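Local coordinates for protein AT27789p (Drosophila melanogaster, PDB 5UZM) that probably binds RNA, including mRNA, through its quasi-RNA recognition motifs, the second of which is the domain described here, at residues A[26-31]-A[81-86]. Numbering follows the deposited sequence.
Sequences EEFFSG and IEIFRS
Phe-28, which closes helix 22-28, and Phe-29, which follows it, pack against Ile-81 and Ile-83 of strand 79-85. The domain is a quasi-RNA recognition motif, an RRM-type alpha/beta fold, and this contact joins its first helix to the sheet. The link is wholly apolar and lies in the hydrophobic core.

Phe-28 has the largest share. Its CG stands anti to the backbone N (chi1 -176°), which sends the ring toward the strand. The ring then reaches both isoleucines. Phe-28 CZ lies 3.9 Å from Ile-81 CB, and Phe-28 CE1 is near Ile-81 CG1; here the two side chains run alongside each other in opposing senses. Ile-83 points back at the ring, and its CD1 meets the edge of the Phe-28 ring, 3.7 Å from Phe-28 CE2. At Phe-28 an alanine would remove the ring and is likely to leave a gap beside Ile-81 and Ile-83.

The two rings also meet each other. Phe-28 CD2 sits 3.6 Å above the plane of the Phe-29 ring, over its centre. Phe-29, the first residue to leave the helix, is buried and packs edge-to-face with Phe-59.

Neighbouring parts complete the core. Leu-13 of the adjacent strand touches Phe-29 and Ile-83, while helix 62-69 adds Ala-68 and Leu-69. Apart from this packing, Arg-71 NH1 hydrogen-bonds to the carbonyl oxygens of Phe-28 and Ser-30.

CD1 of Ile-83 stands anti to its CA (chi2 174°), which carries this methyl to both rings: Ile-83 CD1 also lies 4.1 Å from Phe-29 CZ.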
loop_
_atom_site.group_PDB
_atom_site.type_symbol
_atom_site.label_atom_id
_atom_site.label_comp_id
_atom_site.label_asym_id
_atom_site.label_seq_id
_atom_site.Cartn_x
_atom_site.Cartn_y
_atom_site.Cartn_z
ATOM N N GLU A 26 1.800 6.012 5.605
ATOM C CA GLU A 26 1.162 6.010 6.924
ATOM C C GLU A 26 0.184 7.174 7.062
ATOM O O GLU A 26 -0.955 6.987 7.537
ATOM C CB GLU A 26 2.239 6.061 8.008
ATOM C CG GLU A 26 3.094 4.745 8.074
ATOM C CD GLU A 26 4.529 4.931 8.664
ATOM O OE1 GLU A 26 4.902 6.059 9.017
ATOM O OE2 GLU A 26 5.307 3.945 8.758
ATOM N N GLU A 27 0.590 8.354 6.583
ATOM C CA GLU A 27 -0.281 9.543 6.608
ATOM C C GLU A 27 -1.500 9.378 5.686
ATOM O O GLU A 27 -2.622 9.729 6.063
ATOM C CB GLU A 27 0.523 10.784 6.232
ATOM C CG GLU A 27 -0.336 11.999 6.104
ATOM C CD GLU A 27 0.441 13.229 5.695
ATOM O OE1 GLU A 27 -0.122 14.068 4.941
ATOM O OE2 GLU A 27 1.599 13.352 6.150
ATOM N N PHE A 28 -1.298 8.837 4.492
ATOM C CA PHE A 28 -2.413 8.607 3.578
ATOM C C PHE A 28 -3.450 7.686 4.201
ATOM O O PHE A 28 -4.652 7.877 3.991
ATOM C CB PHE A 28 -1.851 8.002 2.296
ATOM C CG PHE A 28 -2.831 7.794 1.225
ATOM C CD1 PHE A 28 -3.234 8.841 0.415
ATOM C CD2 PHE A 28 -3.386 6.532 1.018
ATOM C CE1 PHE A 28 -4.167 8.617 -0.588
ATOM C CE2 PHE A 28 -4.294 6.323 -0.002
ATOM C CZ PHE A 28 -4.697 7.374 -0.790
ATOM N N PHE A 29 -3.016 6.701 4.980
ATOM C CA PHE A 29 -3.918 5.768 5.647
ATOM C C PHE A 29 -4.082 6.120 7.125
ATOM O O PHE A 29 -4.302 5.236 7.949
ATOM C CB PHE A 29 -3.397 4.334 5.438
ATOM C CG PHE A 29 -3.592 3.845 4.039
ATOM C CD1 PHE A 29 -4.843 3.898 3.449
ATOM C CD2 PHE A 29 -2.556 3.298 3.308
ATOM C CE1 PHE A 29 -5.069 3.480 2.157
ATOM C CE2 PHE A 29 -2.800 2.826 2.010
ATOM C CZ PHE A 29 -4.068 2.894 1.438
ATOM N N SER A 30 -3.947 7.409 7.472
ATOM C CA SER A 30 -4.139 7.839 8.856
ATOM C C SER A 30 -5.481 7.373 9.383
ATOM O O SER A 30 -6.506 7.540 8.730
ATOM C CB SER A 30 -4.035 9.358 8.943
ATOM O OG SER A 30 -4.227 9.764 10.309
ATOM N N GLY A 31 -5.469 6.847 10.598
ATOM C CA GLY A 31 -6.672 6.274 11.189
ATOM C C GLY A 31 -6.830 4.787 10.993
ATOM O O GLY A 31 -7.733 4.189 11.587
ATOM N N ILE A 81 -3.787 8.284 -6.105
ATOM C CA ILE A 81 -3.366 6.933 -5.739
ATOM C C ILE A 81 -4.518 5.968 -6.018
ATOM O O ILE A 81 -5.609 6.096 -5.445
ATOM C CB ILE A 81 -2.924 6.868 -4.261
ATOM C CG1 ILE A 81 -1.853 7.941 -3.928
ATOM C CG2 ILE A 81 -2.404 5.486 -3.925
ATOM C CD1 ILE A 81 -0.631 7.964 -4.863
ATOM N N GLU A 82 -4.287 5.033 -6.924
ATOM C CA GLU A 82 -5.233 3.950 -7.186
ATOM C C GLU A 82 -5.027 2.851 -6.172
ATOM O O GLU A 82 -3.888 2.472 -5.887
ATOM C CB GLU A 82 -5.042 3.403 -8.605
ATOM C CG GLU A 82 -5.050 4.492 -9.677
ATOM C CD GLU A 82 -4.551 3.953 -11.005
ATOM O OE1 GLU A 82 -5.341 3.236 -11.659
ATOM O OE2 GLU A 82 -3.364 4.194 -11.363
ATOM N N ILE A 83 -6.117 2.268 -5.664
ATOM C CA ILE A 83 -6.052 1.271 -4.604
ATOM C C ILE A 83 -6.876 0.056 -5.019
ATOM O O ILE A 83 -8.020 0.208 -5.459
ATOM C CB ILE A 83 -6.575 1.829 -3.267
ATOM C CG1 ILE A 83 -5.883 3.174 -2.947
ATOM C CG2 ILE A 83 -6.390 0.847 -2.130
ATOM C CD1 ILE A 83 -6.468 3.834 -1.714
ATOM N N PHE A 84 -6.286 -1.132 -4.918
ATOM C CA PHE A 84 -6.967 -2.369 -5.307
ATOM C C PHE A 84 -6.937 -3.398 -4.191
ATOM O O PHE A 84 -5.947 -3.516 -3.468
ATOM C CB PHE A 84 -6.291 -3.030 -6.535
ATOM C CG PHE A 84 -6.056 -2.106 -7.664
ATOM C CD1 PHE A 84 -7.027 -1.924 -8.643
ATOM C CD2 PHE A 84 -4.871 -1.366 -7.757
ATOM C CE1 PHE A 84 -6.817 -1.038 -9.697
ATOM C CE2 PHE A 84 -4.661 -0.491 -8.815
ATOM C CZ PHE A 84 -5.631 -0.330 -9.787
ATOM N N ARG A 85 -7.996 -4.223 -4.120
ATOM C CA ARG A 85 -7.994 -5.358 -3.208
ATOM C C ARG A 85 -6.924 -6.358 -3.625
ATOM O O ARG A 85 -6.681 -6.566 -4.815
ATOM C CB ARG A 85 -9.366 -6.043 -3.196
ATOM C CG ARG A 85 -10.556 -5.100 -3.365
ATOM C CD ARG A 85 -11.864 -5.876 -3.183
ATOM N NE ARG A 85 -11.908 -6.428 -1.838
ATOM C CZ ARG A 85 -12.575 -5.880 -0.830
ATOM N NH1 ARG A 85 -13.288 -4.780 -1.023
ATOM N NH2 ARG A 85 -12.535 -6.438 0.372
ATOM N N SER A 86 -6.281 -6.966 -2.635
ATOM C CA SER A 86 -5.158 -7.839 -2.885
ATOM C C SER A 86 -5.165 -9.003 -1.909
ATOM O O SER A 86 -6.225 -9.377 -1.383
ATOM C CB SER A 86 -3.846 -7.041 -2.792
ATOM O OG SER A 86 -2.777 -7.811 -3.278
#